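PDB 4DG8: PA1221 from Pseudomonas aeruginosa, which belongs to the AMP-binding (ANL) family, carries a phosphopantetheine attachment region, and holds adenosine monophosphate in this model. Local coordinates for residues 224-227 against 231-234. Sequence-based numbering, arbitrary orientation.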
loop_
_atom_site.group_PDB
_atom_site.type_symbol
_atom_site.label_atom_id
_atom_site.label_comp_id
_atom_site.label_asym_id
_atom_site.label_seq_id
_atom_site.Cartn_x
_atom_site.Cartn_y
_atom_site.Cartn_z
ATOM N N GLY A 224 -8.306 -8.958 3.734
ATOM C CA GLY A 224 -7.846 -10.258 4.191
ATOM C C GLY A 224 -8.708 -10.799 5.335
ATOM O O GLY A 224 -8.998 -11.994 5.396
ATOM N N ALA A 225 -9.086 -9.926 6.264
ATOM C CA ALA A 225 -10.071 -10.281 7.288
ATOM C C ALA A 225 -11.469 -10.470 6.738
ATOM O O ALA A 225 -12.056 -11.561 6.850
ATOM C CB ALA A 225 -10.118 -9.205 8.372
ATOM N N LEU A 226 -12.010 -9.412 6.129
ATOM C CA LEU A 226 -13.447 -9.412 5.845
ATOM C C LEU A 226 -13.845 -10.430 4.775
ATOM O O LEU A 226 -14.976 -10.901 4.745
ATOM C CB LEU A 226 -13.935 -8.011 5.445
ATOM C CG LEU A 226 -13.865 -6.921 6.522
ATOM C CD1 LEU A 226 -14.269 -5.592 5.920
ATOM C CD2 LEU A 226 -14.786 -7.276 7.692
ATOM N N LEU A 227 -12.928 -10.754 3.874
ATOM C CA LEU A 227 -13.257 -11.718 2.834
ATOM C C LEU A 227 -13.060 -13.160 3.324
ATOM O O LEU A 227 -13.388 -14.125 2.628
ATOM C CB LEU A 227 -12.467 -11.420 1.546
ATOM C CG LEU A 227 -12.759 -10.031 0.973
ATOM C CD1 LEU A 227 -12.042 -9.849 -0.353
ATOM C CD2 LEU A 227 -14.284 -9.788 0.815
ATOM N N CYS A 231 -11.736 -10.669 11.482
ATOM C CA CYS A 231 -12.065 -9.400 12.127
ATOM C C CYS A 231 -11.038 -8.318 11.842
ATOM O O CYS A 231 -9.832 -8.543 11.948
ATOM C CB CYS A 231 -12.201 -9.572 13.647
ATOM S SG CYS A 231 -12.750 -8.068 14.509
ATOM N N CYS A 232 -11.523 -7.134 11.497
ATOM C CA CYS A 232 -10.635 -6.006 11.370
ATOM C C CYS A 232 -10.454 -5.451 12.770
ATOM O O CYS A 232 -11.382 -4.881 13.351
ATOM C CB CYS A 232 -11.286 -4.936 10.483
ATOM S SG CYS A 232 -11.347 -5.417 8.763
ATOM N N VAL A 233 -9.238 -5.570 13.287
ATOM C CA VAL A 233 -8.924 -5.039 14.599
ATOM C C VAL A 233 -8.239 -3.709 14.348
ATOM O O VAL A 233 -7.043 -3.658 14.038
ATOM C CB VAL A 233 -7.933 -5.971 15.318
ATOM C CG1 VAL A 233 -7.664 -5.477 16.723
ATOM C CG2 VAL A 233 -8.494 -7.403 15.354
ATOM N N LEU A 234 -8.982 -2.629 14.565
ATOM C CA LEU A 234 -8.551 -1.317 14.100
ATOM C C LEU A 234 -7.599 -0.743 15.110
ATOM O O LEU A 234 -7.879 -0.787 16.311
ATOM C CB LEU A 234 -9.747 -0.369 13.969
ATOM C CG LEU A 234 -10.955 -0.802 13.138
ATOM C CD1 LEU A 234 -11.983 0.347 13.082
ATOM C CD2 LEU A 234 -10.540 -1.228 11.739
#
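Ala225, near the C-terminal end of helix 217-226, turns its methyl toward strand 231-234 and rests on the backbone of Cys231, with CB of Ala225 3.6 Å from O and 3.7 Å from C of that residue. Contact on both atoms of the carbonyl shows that the methyl lies against the peptide and not on the side chain of Cys231, whose CB is turned away from the helix. The two segments come closest at this pair, the CA atoms of Ala225 and Cys231 standing 5.3 Å apart. The same methyl also reaches Cys232, its CB lying 4.0 Å from SG.

At Leu226 the fork of the side chain does the touching: CG sits 3.7 Å from SG of Cys232, while CD1 and CD2 are each 4.1 Å from that sulfur, evidence that SG faces the branch point with the two methyls about it. The thiol is put there by chi1 of -72°, which sets SG anti to the carbonyl carbon. Leu226 also packs on Ala45 and Phe33, and Cys232 on Val209.

The two segments belong to the beta-alpha-beta unit of strand 206-209, helix 217-226 and strand 231-234; the last strand pairs in parallel with 44-48 and 206-209. All four touching residues are buried, and helix and strand meet by van der Waals contact without hydrogen bonds, the small methyl of Ala225 letting the helix come near the strand backbone.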